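Local coordinates for glycine betaine/carnitine/choline ABC transporter (Staphylococcus aureus subsp. aureus Mu50, PDB 3O66), which probably binds glycine betaine, carnitine or choline as the substrate-binding component of an ABC-type import system, at residues Thr18-Ile23 with Tyr196-Arg201; Asn257-Ala260 with Gly264-Pro267. All blocks are in the same frame, centred on the assembly; numbering follows the deposited sequence.

Contact 1 of 2, residues Thr18-Ile23 with Tyr196-Arg201; sequences TSESQI and YSTDGR. With ACT (acetate ion), chain D.
The backbones come closest at Glu20, in the first turn of helix 19-35, and Thr198, in the loop that follows strand 192-196; their CA atoms are 8.4 Å apart, and side chains bridge the gap. Glu20 keeps CG anti to its own nitrogen (chi1 -177°) and runs out extended; the Thr198 side chain crosses it at about a right angle. Glu20 OE1 stands a very short 2.5 Å from Thr198 OG1. The same OG1 is 2.6 Å from O of an acetate ion, so the one hydroxyl has two oxygens within hydrogen-bonding distance and the place of the proton stays open. The acetate O also lies 3.3 Å from Tyr196 CB, while its methyl approaches the Tyr196 ring obliquely. Outside the pair, Asn257 probably donates to Glu20 OE1, and Tyr70 and Asn114 bond to OE2; together they satisfy the buried carboxylate and hold it in place. Each segment also carries its own helix cap. Ser21 N bonds to Thr18 OG1, and Arg201 N to Asp199 OD2 at 2.9 Å. Arg201 then clasps the Asp199 carboxylate side-on, NE to OD2 and NH1 to OD1, its N and NE reaching OD2 from opposite faces. Helix 19-35 follows a strand of one five-stranded sheet and Thr198 a strand of the other. The contact therefore bridges the two lobes of a periplasmic-binding-protein fold at their shared cleft, where the acetate, probably from the crystallisation liquor, is consistent with a ligand pocket.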
loop_
_atom_site.group_PDB
_atom_site.type_symbol
_atom_site.label_atom_id
_atom_site.label_comp_id
_atom_site.label_asym_id
_atom_site.label_seq_id
_atom_site.Cartn_x
_atom_site.Cartn_y
_atom_site.Cartn_z
ATOM N N THR A 18 0.964 5.696 -9.351
ATOM C CA THR A 18 1.070 4.237 -9.212
ATOM C C THR A 18 -0.261 3.622 -9.621
ATOM O O THR A 18 -1.307 4.255 -9.451
ATOM C CB THR A 18 1.359 3.823 -7.762
ATOM O OG1 THR A 18 0.252 4.202 -6.913
ATOM C CG2 THR A 18 2.648 4.479 -7.254
ATOM N N SER A 19 -0.223 2.428 -10.203
ATOM C CA SER A 19 -1.468 1.741 -10.576
ATOM C C SER A 19 -2.339 1.497 -9.356
ATOM O O SER A 19 -3.547 1.636 -9.416
ATOM C CB SER A 19 -1.188 0.411 -11.280
ATOM O OG SER A 19 -0.494 0.680 -12.473
ATOM N N GLU A 20 -1.702 1.171 -8.242
ATOM C CA GLU A 20 -2.403 0.917 -7.018
ATOM C C GLU A 20 -3.301 2.089 -6.595
ATOM O O GLU A 20 -4.506 1.914 -6.320
ATOM C CB GLU A 20 -1.387 0.646 -5.924
ATOM C CG GLU A 20 -2.041 0.284 -4.613
ATOM C CD GLU A 20 -1.057 -0.370 -3.662
ATOM O OE1 GLU A 20 -0.569 -1.472 -3.997
ATOM O OE2 GLU A 20 -0.783 0.220 -2.604
ATOM N N SER A 21 -2.707 3.276 -6.519
ATOM C CA SER A 21 -3.463 4.481 -6.191
ATOM C C SER A 21 -4.552 4.761 -7.231
ATOM O O SER A 21 -5.689 5.149 -6.876
ATOM C CB SER A 21 -2.529 5.673 -6.046
ATOM O OG SER A 21 -3.281 6.856 -5.897
ATOM N N GLN A 22 -4.226 4.552 -8.506
ATOM C CA GLN A 22 -5.206 4.833 -9.557
ATOM C C GLN A 22 -6.394 3.860 -9.510
ATOM O O GLN A 22 -7.544 4.286 -9.654
ATOM C CB GLN A 22 -4.556 4.904 -10.930
ATOM C CG GLN A 22 -3.503 6.031 -10.985
ATOM C CD GLN A 22 -2.681 6.000 -12.233
ATOM O OE1 GLN A 22 -2.410 4.931 -12.797
ATOM N NE2 GLN A 22 -2.259 7.180 -12.685
ATOM N N ILE A 23 -6.111 2.585 -9.303
ATOM C CA ILE A 23 -7.169 1.566 -9.118
ATOM C C ILE A 23 -8.143 1.952 -7.986
ATOM O O ILE A 23 -9.373 2.062 -8.213
ATOM C CB ILE A 23 -6.582 0.136 -8.937
ATOM C CG1 ILE A 23 -5.880 -0.323 -10.220
ATOM C CG2 ILE A 23 -7.720 -0.944 -8.499
ATOM C CD1 ILE A 23 -4.897 -1.511 -10.003
ATOM N N TYR A 196 8.241 -4.404 -2.742
ATOM C CA TYR A 196 7.021 -3.881 -2.143
ATOM C C TYR A 196 5.976 -4.992 -2.082
ATOM O O TYR A 196 5.813 -5.757 -3.051
ATOM C CB TYR A 196 6.476 -2.743 -2.996
ATOM C CG TYR A 196 7.139 -1.420 -2.751
ATOM C CD1 TYR A 196 6.944 -0.735 -1.536
ATOM C CD2 TYR A 196 7.944 -0.830 -3.722
ATOM C CE1 TYR A 196 7.542 0.508 -1.303
ATOM C CE2 TYR A 196 8.535 0.412 -3.504
ATOM C CZ TYR A 196 8.344 1.064 -2.298
ATOM O OH TYR A 196 8.937 2.287 -2.096
ATOM N N SER A 197 5.255 -5.062 -0.976
ATOM C CA SER A 197 4.385 -6.219 -0.684
ATOM C C SER A 197 3.112 -6.313 -1.524
ATOM O O SER A 197 2.403 -7.318 -1.428
ATOM C CB SER A 197 4.018 -6.207 0.798
ATOM O OG SER A 197 3.273 -5.025 1.067
ATOM N N THR A 198 2.795 -5.296 -2.337
ATOM C CA THR A 198 1.598 -5.398 -3.182
ATOM C C THR A 198 1.899 -5.430 -4.681
ATOM O O THR A 198 0.973 -5.347 -5.511
ATOM C CB THR A 198 0.574 -4.260 -2.943
ATOM O OG1 THR A 198 1.206 -2.998 -3.192
ATOM C CG2 THR A 198 -0.030 -4.314 -1.557
ATOM N N ASP A 199 3.184 -5.527 -5.042
ATOM C CA ASP A 199 3.539 -5.492 -6.462
ATOM C C ASP A 199 2.825 -6.609 -7.226
ATOM O O ASP A 199 2.807 -7.764 -6.787
ATOM C CB ASP A 199 5.075 -5.536 -6.680
ATOM C CG ASP A 199 5.445 -5.194 -8.092
ATOM O OD1 ASP A 199 5.761 -4.009 -8.356
ATOM O OD2 ASP A 199 5.358 -6.100 -8.968
ATOM N N GLY A 200 2.206 -6.268 -8.348
ATOM C CA GLY A 200 1.520 -7.263 -9.170
ATOM C C GLY A 200 2.364 -8.467 -9.581
ATOM O O GLY A 200 1.846 -9.545 -9.884
ATOM N N ARG A 201 3.669 -8.296 -9.641
ATOM C CA ARG A 201 4.509 -9.412 -10.059
ATOM C C ARG A 201 4.549 -10.499 -8.998
ATOM O O ARG A 201 4.894 -11.656 -9.288
ATOM C CB ARG A 201 5.898 -8.937 -10.514
ATOM C CG ARG A 201 5.822 -8.244 -11.890
ATOM C CD ARG A 201 7.029 -7.369 -12.158
ATOM N NE ARG A 201 7.040 -6.176 -11.293
ATOM C CZ ARG A 201 7.629 -5.036 -11.643
ATOM N NH1 ARG A 201 7.614 -3.988 -10.833
ATOM N NH2 ARG A 201 8.247 -4.956 -12.822
HETATM C C ACT D . 3.498 -1.919 -5.356
HETATM O O ACT D . 3.465 -2.261 -4.136
HETATM O OXT ACT D . 2.394 -1.816 -5.974
HETATM C CH3 ACT D . 4.806 -1.633 -6.044
#

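Contact 2 of 2, residues Asn257-Ala260 with Gly264-Pro267; sequences NYEA and GKEP
Glu259 and Lys265 meet twice, once through the main chain and once through their charged ends, and the two meetings differ in character. The main-chain side is tight. Lys265 N gives a 3.1 Å bond to Glu259 O, in the carbonyl plane, with 155° at the hydrogen. Close by, Gly264 CA makes a CA-H...O contact of 3.1 Å with Ala260 O, and Ala260 CA makes another, of 3.3 Å, with Lys265 O. The methyl of Ala260 rests 3.6 Å from that same Lys265 oxygen. A water donates to Ala260 O at 2.9 Å and to Lys265 O at 2.5 Å, the latter unusually short and of doubtful exact length. This is a glycine-terminated helix C-terminus: Gly264, the first residue to leave helical geometry, takes a positive phi of 71° and turns the chain away, so that the Lys265 amide reaches back six residues to the last turns of helix 250-261. Glu266 then stands at the N-cap of helix 267-277, so the loop between the two helices is very short. Toward solvent the packing is more open. The Lys265 chain, extended beyond CG, runs beside the Glu259 side chain in the same direction, its CD 3.6 Å from Glu259 OE1. Glu259 bends at chi2 (-66°), and its OE1 forms a salt bridge of 3.1 Å with Lys265 NZ. The other oxygen, OE2, forms a salt bridge with Lys263.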
loop_
_atom_site.group_PDB
_atom_site.type_symbol
_atom_site.label_atom_id
_atom_site.label_comp_id
_atom_site.label_asym_id
_atom_site.label_seq_id
_atom_site.Cartn_x
_atom_site.Cartn_y
_atom_site.Cartn_z
ATOM N N ASN A 257 -3.249 -5.150 -8.946
ATOM C CA ASN A 257 -2.091 -4.477 -9.570
ATOM C C ASN A 257 -1.625 -5.218 -10.825
ATOM O O ASN A 257 -1.215 -4.594 -11.812
ATOM C CB ASN A 257 -0.939 -4.330 -8.598
ATOM C CG ASN A 257 -1.102 -3.129 -7.698
ATOM O OD1 ASN A 257 -1.654 -2.083 -8.113
ATOM N ND2 ASN A 257 -0.659 -3.261 -6.452
ATOM N N TYR A 258 -1.692 -6.546 -10.785
ATOM C CA TYR A 258 -1.262 -7.364 -11.922
ATOM C C TYR A 258 -2.145 -7.070 -13.140
ATOM O O TYR A 258 -1.657 -7.010 -14.291
ATOM C CB TYR A 258 -1.313 -8.850 -11.547
ATOM C CG TYR A 258 -1.000 -9.848 -12.651
ATOM C CD1 TYR A 258 0.054 -9.646 -13.535
ATOM C CD2 TYR A 258 -1.729 -11.037 -12.750
ATOM C CE1 TYR A 258 0.353 -10.583 -14.544
ATOM C CE2 TYR A 258 -1.444 -11.978 -13.733
ATOM C CZ TYR A 258 -0.403 -11.746 -14.623
ATOM O OH TYR A 258 -0.143 -12.687 -15.585
ATOM N N GLU A 259 -3.438 -6.895 -12.883
ATOM C CA GLU A 259 -4.414 -6.624 -13.937
ATOM C C GLU A 259 -4.015 -5.337 -14.676
ATOM O O GLU A 259 -4.163 -5.251 -15.888
ATOM C CB GLU A 259 -5.817 -6.459 -13.342
ATOM C CG GLU A 259 -6.445 -7.739 -12.770
ATOM C CD GLU A 259 -6.748 -8.778 -13.817
ATOM O OE1 GLU A 259 -7.552 -8.508 -14.739
ATOM O OE2 GLU A 259 -6.184 -9.890 -13.706
ATOM N N ALA A 260 -3.552 -4.329 -13.934
ATOM C CA ALA A 260 -3.135 -3.065 -14.572
ATOM C C ALA A 260 -1.712 -3.079 -15.156
ATOM O O ALA A 260 -1.498 -2.675 -16.287
ATOM C CB ALA A 260 -3.326 -1.890 -13.630
ATOM N N GLY A 264 -1.954 -4.915 -18.532
ATOM C CA GLY A 264 -2.057 -3.626 -19.219
ATOM C C GLY A 264 -3.446 -2.986 -19.243
ATOM O O GLY A 264 -3.711 -2.094 -20.073
ATOM N N LYS A 265 -4.350 -3.434 -18.372
ATOM C CA LYS A 265 -5.687 -2.853 -18.326
ATOM C C LYS A 265 -5.645 -1.463 -17.672
ATOM O O LYS A 265 -4.824 -1.218 -16.785
ATOM C CB LYS A 265 -6.669 -3.779 -17.588
ATOM C CG LYS A 265 -6.840 -5.175 -18.243
ATOM C CD LYS A 265 -7.801 -6.061 -17.413
ATOM C CE LYS A 265 -8.125 -7.385 -18.125
ATOM N NZ LYS A 265 -9.157 -8.152 -17.362
ATOM N N GLU A 266 -6.517 -0.557 -18.122
ATOM C CA GLU A 266 -6.748 0.709 -17.416
ATOM C C GLU A 266 -7.157 0.518 -15.934
ATOM O O GLU A 266 -8.040 -0.282 -15.629
ATOM C CB GLU A 266 -7.828 1.512 -18.143
ATOM C CG GLU A 266 -7.358 2.125 -19.469
ATOM C CD GLU A 266 -6.278 3.187 -19.280
ATOM O OE1 GLU A 266 -6.183 3.817 -18.190
ATOM O OE2 GLU A 266 -5.527 3.394 -20.246
ATOM N N PRO A 267 -6.528 1.264 -15.011
ATOM C CA PRO A 267 -6.967 1.225 -13.605
ATOM C C PRO A 267 -8.489 1.449 -13.426
ATOM O O PRO A 267 -9.091 0.790 -12.563
ATOM C CB PRO A 267 -6.176 2.349 -12.968
ATOM C CG PRO A 267 -4.845 2.355 -13.779
ATOM C CD PRO A 267 -5.292 2.061 -15.193
HETATM O O HOH W 1 -2.584 -0.110 -16.998
#

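How the contacts relate
Contact 1 is buried, near the centre of the chain, and joins residues far apart in sequence; contact 2 lies closer to the surface and joins neighbours only a few residues apart. The first depends on a single side-chain meeting of neutral hydroxyl with carboxylate, the second on backbone bonds supplemented by an ion pair, so their chemistry follows their place in the fold. Their centres are about 9 Å apart, and Asn257 physically connects them: its ND2 probably also bonds Thr198 O, at 2.8 Å. Both helices joined by contact 2 adjoin helix 19-35, helix 250-261 through Ala260 on Ser19 and helix 267-277 through Pro267 CB, 3.6 Å from Gln22 CB.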